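Local atomic coordinates of putative aspartate aminotransferase (Thermus thermophilus, PDB entry 1IUG), a protein that probably transfers amino groups between amino acids and 2-oxo acids, with pyridoxal 5'-phosphate as cofactor, and is a putative aspartate aminotransferase of class V. Residues E65-E76 with R205-A216; G154-L164 with M174-G182. All coordinates share one frame; numbering follows the deposited sequence.

Interaction 1 of 2, residues E65-E76 with R205-A216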
loop_
_atom_site.group_PDB
_atom_site.type_symbol
_atom_site.label_atom_id
_atom_site.label_comp_id
_atom_site.label_asym_id
_atom_site.label_seq_id
_atom_site.Cartn_x
_atom_site.Cartn_y
_atom_site.Cartn_z
ATOM N N GLU A 65 11.906 -4.450 0.726
ATOM C CA GLU A 65 12.260 -4.773 -0.651
ATOM C C GLU A 65 12.813 -3.561 -1.389
ATOM O O GLU A 65 13.776 -3.681 -2.144
ATOM C CB GLU A 65 11.044 -5.317 -1.413
ATOM C CG GLU A 65 11.341 -5.657 -2.878
ATOM C CD GLU A 65 10.200 -6.378 -3.573
ATOM O OE1 GLU A 65 9.384 -7.027 -2.889
ATOM O OE2 GLU A 65 10.126 -6.308 -4.813
ATOM N N ALA A 66 12.200 -2.399 -1.173
ATOM C CA ALA A 66 12.636 -1.169 -1.828
ATOM C C ALA A 66 14.033 -0.761 -1.373
ATOM O O ALA A 66 14.824 -0.244 -2.164
ATOM C CB ALA A 66 11.653 -0.051 -1.558
ATOM N N LEU A 67 14.317 -0.979 -0.092
ATOM C CA LEU A 67 15.616 -0.650 0.484
ATOM C C LEU A 67 16.696 -1.485 -0.196
ATOM O O LEU A 67 17.698 -0.946 -0.666
ATOM C CB LEU A 67 15.610 -0.930 1.993
ATOM C CG LEU A 67 16.845 -0.619 2.855
ATOM C CD1 LEU A 67 16.406 -0.491 4.300
ATOM C CD2 LEU A 67 17.930 -1.696 2.729
ATOM N N VAL A 68 16.468 -2.797 -0.248
ATOM C CA VAL A 68 17.408 -3.744 -0.845
ATOM C C VAL A 68 17.639 -3.508 -2.338
ATOM O O VAL A 68 18.784 -3.444 -2.790
ATOM C CB VAL A 68 16.939 -5.205 -0.607
ATOM C CG1 VAL A 68 17.847 -6.196 -1.336
ATOM C CG2 VAL A 68 16.924 -5.508 0.882
ATOM N N LYS A 69 16.544 -3.367 -3.085
ATOM C CA LYS A 69 16.576 -3.138 -4.532
ATOM C C LYS A 69 17.299 -1.855 -4.939
ATOM O O LYS A 69 18.014 -1.828 -5.936
ATOM C CB LYS A 69 15.149 -3.032 -5.087
ATOM C CG LYS A 69 14.348 -4.317 -5.218
ATOM C CD LYS A 69 15.017 -5.301 -6.137
ATOM C CE LYS A 69 14.211 -6.581 -6.301
ATOM N NZ LYS A 69 12.939 -6.581 -5.534
ATOM N N ASN A 70 17.067 -0.783 -4.192
ATOM C CA ASN A 70 17.653 0.506 -4.521
ATOM C C ASN A 70 19.051 0.814 -4.001
ATOM O O ASN A 70 19.591 1.878 -4.298
ATOM C CB ASN A 70 16.684 1.625 -4.129
ATOM C CG ASN A 70 15.440 1.648 -4.997
ATOM O OD1 ASN A 70 15.331 2.456 -5.914
ATOM N ND2 ASN A 70 14.500 0.756 -4.713
ATOM N N LEU A 71 19.630 -0.099 -3.228
ATOM C CA LEU A 71 20.974 0.107 -2.687
ATOM C C LEU A 71 21.964 -0.954 -3.137
ATOM O O LEU A 71 23.170 -0.779 -2.994
ATOM C CB LEU A 71 20.944 0.159 -1.160
ATOM C CG LEU A 71 20.358 1.439 -0.564
ATOM C CD1 LEU A 71 20.270 1.299 0.938
ATOM C CD2 LEU A 71 21.203 2.638 -0.958
ATOM N N PHE A 72 21.450 -2.054 -3.675
ATOM C CA PHE A 72 22.292 -3.145 -4.137
ATOM C C PHE A 72 21.906 -3.568 -5.553
ATOM O O PHE A 72 20.722 -3.745 -5.864
ATOM C CB PHE A 72 22.188 -4.339 -3.182
ATOM C CG PHE A 72 22.595 -4.025 -1.767
ATOM C CD1 PHE A 72 21.631 -3.771 -0.792
ATOM C CD2 PHE A 72 23.940 -3.963 -1.412
ATOM C CE1 PHE A 72 22.001 -3.456 0.518
ATOM C CE2 PHE A 72 24.323 -3.651 -0.110
ATOM C CZ PHE A 72 23.350 -3.396 0.860
ATOM N N ALA A 73 22.910 -3.676 -6.419
ATOM C CA ALA A 73 22.694 -4.088 -7.801
ATOM C C ALA A 73 22.858 -5.603 -7.892
ATOM O O ALA A 73 23.491 -6.216 -7.026
ATOM C CB ALA A 73 23.684 -3.383 -8.723
ATOM N N PRO A 74 22.267 -6.232 -8.925
ATOM C CA PRO A 74 22.357 -7.685 -9.112
ATOM C C PRO A 74 23.802 -8.179 -9.157
ATOM O O PRO A 74 24.657 -7.560 -9.788
ATOM C CB PRO A 74 21.660 -7.895 -10.456
ATOM C CG PRO A 74 20.643 -6.810 -10.473
ATOM C CD PRO A 74 21.436 -5.628 -9.981
ATOM N N GLY A 75 24.065 -9.285 -8.468
ATOM C CA GLY A 75 25.405 -9.844 -8.439
ATOM C C GLY A 75 26.248 -9.450 -7.237
ATOM O O GLY A 75 27.262 -10.095 -6.961
ATOM N N GLU A 76 25.840 -8.408 -6.515
ATOM C CA GLU A 76 26.587 -7.950 -5.343
ATOM C C GLU A 76 26.522 -8.897 -4.144
ATOM O O GLU A 76 25.518 -9.572 -3.913
ATOM C CB GLU A 76 26.159 -6.540 -4.932
ATOM C CG GLU A 76 26.473 -5.469 -5.966
ATOM C CD GLU A 76 26.475 -4.071 -5.373
ATOM O OE1 GLU A 76 25.723 -3.200 -5.859
ATOM O OE2 GLU A 76 27.245 -3.839 -4.421
ATOM N N ARG A 205 24.761 6.843 -2.771
ATOM C CA ARG A 205 24.980 5.473 -3.235
ATOM C C ARG A 205 23.747 4.869 -3.922
ATOM O O ARG A 205 23.755 3.699 -4.298
ATOM C CB ARG A 205 25.340 4.599 -2.027
ATOM C CG ARG A 205 26.579 5.034 -1.250
ATOM C CD ARG A 205 27.827 5.007 -2.110
ATOM N NE ARG A 205 28.220 3.626 -2.386
ATOM C CZ ARG A 205 28.840 2.831 -1.515
ATOM N NH1 ARG A 205 29.155 3.274 -0.305
ATOM N NH2 ARG A 205 29.096 1.570 -1.838
ATOM N N LEU A 206 22.704 5.674 -4.104
ATOM C CA LEU A 206 21.456 5.202 -4.703
ATOM C C LEU A 206 21.552 4.511 -6.073
ATOM O O LEU A 206 22.065 5.079 -7.037
ATOM C CB LEU A 206 20.442 6.346 -4.761
ATOM C CG LEU A 206 18.972 5.930 -4.709
ATOM C CD1 LEU A 206 18.685 5.226 -3.389
ATOM C CD2 LEU A 206 18.078 7.148 -4.865
ATOM N N LYS A 207 21.055 3.275 -6.129
ATOM C CA LYS A 207 21.033 2.460 -7.348
ATOM C C LYS A 207 19.559 2.267 -7.737
ATOM O O LYS A 207 19.008 1.177 -7.571
ATOM C CB LYS A 207 21.631 1.069 -7.083
ATOM C CG LYS A 207 23.108 0.975 -6.701
ATOM C CD LYS A 207 24.028 1.530 -7.772
ATOM C CE LYS A 207 25.502 1.403 -7.379
ATOM N NZ LYS A 207 25.738 0.762 -6.050
ATOM N N PRO A 208 18.913 3.312 -8.290
ATOM C CA PRO A 208 17.502 3.267 -8.701
ATOM C C PRO A 208 17.148 2.042 -9.538
ATOM O O PRO A 208 17.772 1.783 -10.571
ATOM C CB PRO A 208 17.345 4.551 -9.516
ATOM C CG PRO A 208 18.332 5.471 -8.877
ATOM C CD PRO A 208 19.531 4.579 -8.719
ATOM N N ARG A 209 16.133 1.303 -9.103
ATOM C CA ARG A 209 15.718 0.110 -9.824
ATOM C C ARG A 209 14.319 -0.394 -9.430
ATOM O O ARG A 209 13.880 -0.225 -8.288
ATOM C CB ARG A 209 16.887 -0.908 -9.786
ATOM C CG ARG A 209 16.692 -2.401 -9.982
ATOM C CD ARG A 209 15.843 -3.072 -8.941
ATOM N NE ARG A 209 16.336 -4.432 -8.694
ATOM C CZ ARG A 209 17.545 -4.727 -8.216
ATOM N NH1 ARG A 209 18.408 -3.766 -7.928
ATOM N NH2 ARG A 209 17.880 -5.989 -7.996
ATOM N N GLY A 210 13.584 -0.896 -10.424
ATOM C CA GLY A 210 12.221 -1.365 -10.215
ATOM C C GLY A 210 11.274 -0.325 -10.807
ATOM O O GLY A 210 11.727 0.576 -11.513
ATOM N N TYR A 211 9.967 -0.449 -10.577
ATOM C CA TYR A 211 9.036 0.555 -11.102
ATOM C C TYR A 211 8.250 1.273 -10.001
ATOM O O TYR A 211 8.507 2.440 -9.720
ATOM C CB TYR A 211 8.077 -0.024 -12.155
ATOM C CG TYR A 211 7.364 1.073 -12.916
ATOM C CD1 TYR A 211 8.011 1.763 -13.943
ATOM C CD2 TYR A 211 6.081 1.484 -12.553
ATOM C CE1 TYR A 211 7.404 2.837 -14.583
ATOM C CE2 TYR A 211 5.467 2.560 -13.185
ATOM C CZ TYR A 211 6.138 3.233 -14.196
ATOM O OH TYR A 211 5.555 4.326 -14.795
ATOM N N TYR A 212 7.294 0.579 -9.390
ATOM C CA TYR A 212 6.486 1.158 -8.317
ATOM C C TYR A 212 7.363 1.559 -7.140
ATOM O O TYR A 212 7.101 2.571 -6.491
ATOM C CB TYR A 212 5.434 0.158 -7.833
ATOM C CG TYR A 212 4.527 0.667 -6.725
ATOM C CD1 TYR A 212 3.355 1.371 -7.022
ATOM C CD2 TYR A 212 4.811 0.402 -5.382
ATOM C CE1 TYR A 212 2.483 1.792 -6.007
ATOM C CE2 TYR A 212 3.952 0.819 -4.360
ATOM C CZ TYR A 212 2.787 1.512 -4.682
ATOM O OH TYR A 212 1.921 1.904 -3.686
ATOM N N LEU A 213 8.414 0.777 -6.888
ATOM C CA LEU A 213 9.306 1.053 -5.771
ATOM C C LEU A 213 10.669 1.676 -6.113
ATOM O O LEU A 213 11.653 1.519 -5.384
ATOM C CB LEU A 213 9.423 -0.186 -4.870
ATOM C CG LEU A 213 10.387 -1.356 -5.076
ATOM C CD1 LEU A 213 9.754 -2.599 -4.447
ATOM C CD2 LEU A 213 10.699 -1.597 -6.536
ATOM N N ASP A 214 10.709 2.398 -7.229
ATOM C CA ASP A 214 11.905 3.114 -7.674
ATOM C C ASP A 214 12.001 4.307 -6.705
ATOM O O ASP A 214 11.146 5.193 -6.716
ATOM C CB ASP A 214 11.681 3.604 -9.114
ATOM C CG ASP A 214 12.850 4.412 -9.680
ATOM O OD1 ASP A 214 13.505 5.187 -8.950
ATOM O OD2 ASP A 214 13.087 4.300 -10.898
ATOM N N LEU A 215 13.023 4.311 -5.857
ATOM C CA LEU A 215 13.198 5.382 -4.882
ATOM C C LEU A 215 13.670 6.710 -5.467
ATOM O O LEU A 215 13.440 7.762 -4.870
ATOM C CB LEU A 215 14.105 4.921 -3.737
ATOM C CG LEU A 215 13.404 4.281 -2.524
ATOM C CD1 LEU A 215 12.186 3.468 -2.927
ATOM C CD2 LEU A 215 14.386 3.437 -1.737
ATOM N N ALA A 216 14.288 6.666 -6.645
ATOM C CA ALA A 216 14.760 7.883 -7.306
ATOM C C ALA A 216 13.605 8.817 -7.646
ATOM O O ALA A 216 13.680 10.014 -7.349
ATOM C CB ALA A 216 15.557 7.556 -8.557
HETATM O O HOH W 1 24.609 1.436 -3.492
#
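Asn70 carries its CG beside the backbone N (chi1 -69°), which turns the amide off helix 60-71 into the curve of residues 209-215. Arg209 has its CG anti to the backbone N (chi1 158°), and bends at chi2 and chi3 set its guanidinium against the Lys69 chain. Both hydrogens of Asn70 ND2 are used: one goes to a lone pair of Ala66 O one turn earlier, 2.8 Å away, the other crosses to Leu213 O at 3.0 Å. Asn70 OD1 takes Leu215 N at 3.0 Å, nearly straight at the hydrogen (165°) but from above the carbonyl plane, with a weak bond from Arg209 N besides. Because the amide is held at both ends, its rotation is fixed; an alanine here would probably leave Leu213 O and Leu215 N without their mates and set the loop free to shift. Asn70 O accepts Lys207 N at 2.7 Å. Farther along, Phe72 O sits at the guanidinium edge, 3.1 Å from Arg209 NH1 and tilted somewhat from its plane, while the Lys69 side chain crosses that of Arg209 at about a right angle, with CD over one face of the guanidinium. Lys69 NZ itself is engaged by Glu65 OE2 (2.9 Å) and by Glu96. Ala66 CB meets Leu215 CD1 at 3.8 Å and also lies against Leu213 CG. Asp214 holds the N-cap position of helix 215-222, its OD1 accepting weakly from Ala216 N. Ala66 and Leu215 also pack on strand 52-57, and Glu65 OE1 accepts from Tyr212 N of the second subunit, which places this loop-on-helix contact beside the dimer interface.

Interaction 2 of 2, residues G154-L164 with M174-G182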
loop_
_atom_site.group_PDB
_atom_site.type_symbol
_atom_site.label_atom_id
_atom_site.label_comp_id
_atom_site.label_asym_id
_atom_site.label_seq_id
_atom_site.Cartn_x
_atom_site.Cartn_y
_atom_site.Cartn_z
ATOM N N GLY A 154 31.213 -0.636 2.561
ATOM C CA GLY A 154 29.962 -1.368 2.666
ATOM C C GLY A 154 28.779 -0.583 3.204
ATOM O O GLY A 154 28.935 0.488 3.799
ATOM N N LEU A 155 27.586 -1.126 2.986
ATOM C CA LEU A 155 26.350 -0.497 3.447
ATOM C C LEU A 155 25.635 -1.395 4.443
ATOM O O LEU A 155 25.626 -2.618 4.291
ATOM C CB LEU A 155 25.416 -0.218 2.266
ATOM C CG LEU A 155 25.805 0.863 1.258
ATOM C CD1 LEU A 155 24.956 0.713 0.008
ATOM C CD2 LEU A 155 25.629 2.244 1.865
ATOM N N VAL A 156 25.056 -0.784 5.472
ATOM C CA VAL A 156 24.316 -1.524 6.491
ATOM C C VAL A 156 22.841 -1.114 6.452
ATOM O O VAL A 156 22.498 0.032 6.756
ATOM C CB VAL A 156 24.880 -1.270 7.909
ATOM C CG1 VAL A 156 24.062 -2.031 8.953
ATOM C CG2 VAL A 156 26.347 -1.692 7.979
ATOM N N GLY A 157 21.992 -2.038 6.010
ATOM C CA GLY A 157 20.561 -1.790 5.939
ATOM C C GLY A 157 19.888 -2.443 7.133
ATOM O O GLY A 157 20.260 -3.555 7.517
ATOM N N ALA A 158 18.896 -1.776 7.721
ATOM C CA ALA A 158 18.229 -2.341 8.889
ATOM C C ALA A 158 16.705 -2.333 8.877
ATOM O O ALA A 158 16.071 -1.436 8.321
ATOM C CB ALA A 158 18.729 -1.657 10.145
ATOM N N ASP A 159 16.137 -3.371 9.480
ATOM C CA ASP A 159 14.697 -3.513 9.620
ATOM C C ASP A 159 14.424 -2.958 11.015
ATOM O O ASP A 159 14.805 -3.571 12.011
ATOM C CB ASP A 159 14.299 -4.997 9.544
ATOM C CG ASP A 159 12.808 -5.249 9.848
ATOM O OD1 ASP A 159 12.161 -4.456 10.565
ATOM O OD2 ASP A 159 12.283 -6.278 9.387
ATOM N N MET A 160 13.810 -1.779 11.074
ATOM C CA MET A 160 13.479 -1.139 12.344
ATOM C C MET A 160 11.960 -1.045 12.501
ATOM O O MET A 160 11.445 -0.122 13.146
ATOM C CB MET A 160 14.093 0.264 12.411
ATOM C CG MET A 160 15.614 0.304 12.528
ATOM S SD MET A 160 16.205 2.018 12.548
ATOM C CE MET A 160 17.944 1.792 12.698
ATOM N N VAL A 161 11.247 -2.015 11.927
ATOM C CA VAL A 161 9.791 -2.029 11.984
ATOM C C VAL A 161 9.237 -2.047 13.398
ATOM O O VAL A 161 8.250 -1.359 13.669
ATOM C CB VAL A 161 9.170 -3.161 11.131
ATOM C CG1 VAL A 161 7.661 -3.156 11.280
ATOM C CG2 VAL A 161 9.525 -2.966 9.659
ATOM N N THR A 162 9.846 -2.827 14.294
ATOM C CA THR A 162 9.381 -2.859 15.683
ATOM C C THR A 162 10.350 -2.229 16.682
ATOM O O THR A 162 10.344 -2.575 17.863
ATOM C CB THR A 162 8.966 -4.274 16.173
ATOM O OG1 THR A 162 10.036 -5.199 15.980
ATOM C CG2 THR A 162 7.726 -4.750 15.444
ATOM N N SER A 163 11.221 -1.347 16.195
ATOM C CA SER A 163 12.148 -0.634 17.070
ATOM C C SER A 163 11.840 0.869 17.010
ATOM O O SER A 163 12.022 1.583 17.998
ATOM C CB SER A 163 13.611 -0.919 16.715
ATOM O OG SER A 163 13.936 -0.513 15.399
ATOM N N LEU A 164 11.323 1.331 15.871
ATOM C CA LEU A 164 10.974 2.743 15.706
ATOM C C LEU A 164 9.846 3.119 16.668
ATOM O O LEU A 164 8.767 2.534 16.615
ATOM C CB LEU A 164 10.533 3.038 14.268
ATOM C CG LEU A 164 10.198 4.507 13.965
ATOM C CD1 LEU A 164 11.463 5.348 14.009
ATOM C CD2 LEU A 164 9.529 4.635 12.612
ATOM N N MET A 174 24.315 5.330 14.535
ATOM C CA MET A 174 24.457 3.928 14.927
ATOM C C MET A 174 25.206 3.132 13.858
ATOM O O MET A 174 25.322 1.911 13.954
ATOM C CB MET A 174 23.091 3.280 15.190
ATOM C CG MET A 174 22.319 3.867 16.366
ATOM S SD MET A 174 21.039 2.750 17.029
ATOM C CE MET A 174 20.297 2.149 15.564
ATOM N N GLY A 175 25.716 3.832 12.847
ATOM C CA GLY A 175 26.440 3.176 11.770
ATOM C C GLY A 175 25.531 2.571 10.709
ATOM O O GLY A 175 25.992 1.859 9.818
ATOM N N VAL A 176 24.236 2.848 10.808
ATOM C CA VAL A 176 23.265 2.323 9.852
ATOM C C VAL A 176 23.057 3.297 8.697
ATOM O O VAL A 176 22.825 4.486 8.911
ATOM C CB VAL A 176 21.919 2.016 10.549
ATOM C CG1 VAL A 176 20.908 1.480 9.549
ATOM C CG2 VAL A 176 22.140 1.004 11.675
ATOM N N ASP A 177 23.154 2.791 7.472
ATOM C CA ASP A 177 22.987 3.629 6.288
ATOM C C ASP A 177 21.542 3.784 5.835
ATOM O O ASP A 177 21.150 4.840 5.344
ATOM C CB ASP A 177 23.846 3.095 5.141
ATOM C CG ASP A 177 25.315 3.040 5.502
ATOM O OD1 ASP A 177 25.916 4.119 5.654
ATOM O OD2 ASP A 177 25.858 1.926 5.662
ATOM N N ALA A 178 20.749 2.734 6.015
ATOM C CA ALA A 178 19.347 2.768 5.611
ATOM C C ALA A 178 18.504 1.886 6.516
ATOM O O ALA A 178 18.982 0.885 7.053
ATOM C CB ALA A 178 19.202 2.333 4.153
ATOM N N ALA A 179 17.237 2.253 6.665
ATOM C CA ALA A 179 16.334 1.501 7.517
ATOM C C ALA A 179 14.912 1.488 6.969
ATOM O O ALA A 179 14.518 2.367 6.203
ATOM C CB ALA A 179 16.351 2.078 8.928
ATOM N N ALA A 180 14.153 0.471 7.359
ATOM C CA ALA A 180 12.768 0.340 6.935
ATOM C C ALA A 180 11.882 0.141 8.161
ATOM O O ALA A 180 12.293 -0.464 9.152
ATOM C CB ALA A 180 12.610 -0.836 5.975
ATOM N N SER A 181 10.682 0.703 8.099
ATOM C CA SER A 181 9.713 0.577 9.169
ATOM C C SER A 181 8.320 0.618 8.556
ATOM O O SER A 181 8.176 0.794 7.345
ATOM C CB SER A 181 9.877 1.700 10.193
ATOM O OG SER A 181 9.068 1.448 11.330
ATOM N N GLY A 182 7.305 0.433 9.394
ATOM C CA GLY A 182 5.928 0.443 8.934
ATOM C C GLY A 182 5.038 1.238 9.871
ATOM O O GLY A 182 5.484 1.708 10.919
#
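Ala158 and Ala180 lie at the heart of a parallel pairing: Ala158 N donates to Ala178 O at 2.7 Å, and Ala158 O accepts Ala180 N at 2.9 Å, nearly in line with the carbonyl. Met160 N continues the pattern onto Ala180 O at 2.8 Å. At the other end Asp177 holds both backbone atoms of Val156, whose N reaches Asp177 OD2 at 2.8 Å on the anti lone pair and whose O accepts Asp177 N at 2.9 Å; Val156 O takes a further, weak bond from Ala178 N. The carboxylate gets there because its CG sits beside the Asp177 backbone N (chi1 -58°), and the Leu155 side chain crosses that of Asp177 at about a right angle, CD2 lying against its CG. Apolar side chains gather round Ala179 CB: Met160, extended beyond CG, lays SD on it at 3.6 Å and meets Met174 tip to tip, CE to CE, beside Val176 CG1. The pair of strands, inclined by 13°, belongs to the mixed seven-stranded sheet of the large domain of fold type I pyridoxal-phosphate enzymes, where an aspartate at the end of such a strand faces the cofactor. Consistent with that, Asp159 OD2 lies close to the pyridine N1 of the pyridoxal-phosphate-modified lysine at position 185. Asp159 OD1 accepts Val161 N at 2.9 Å in an Asx turn, which fixes how the carboxylate is turned. In the next shell Arg201 forms a salt bridge with Asp177 OD1, Met64 of helix 60-71 packs on Asp159, and Leu140 of helix 140-150 backs both Met160 and Met174.

In the fold
Along the chain the order is 65-76, 154-164, 174-182, 205-216, so interaction 2 is nested inside the loop that interaction 1 closes. Their centres lie about 15 Å apart, yet they touch: helix 60-71 presses Leu71 CD1 on Ala178 CB at 3.5 Å, and Leu67 lies on the backbone of Ala178 and Ala179. The helix thus covers one face of the central sheet, while another flank of it carries the 205-216 segment. Interaction 2 is buried and ends near the cofactor, whereas interaction 1 is more peripheral and borders the second subunit. One helix therefore links the cofactor-bearing sheet to the dimer interface.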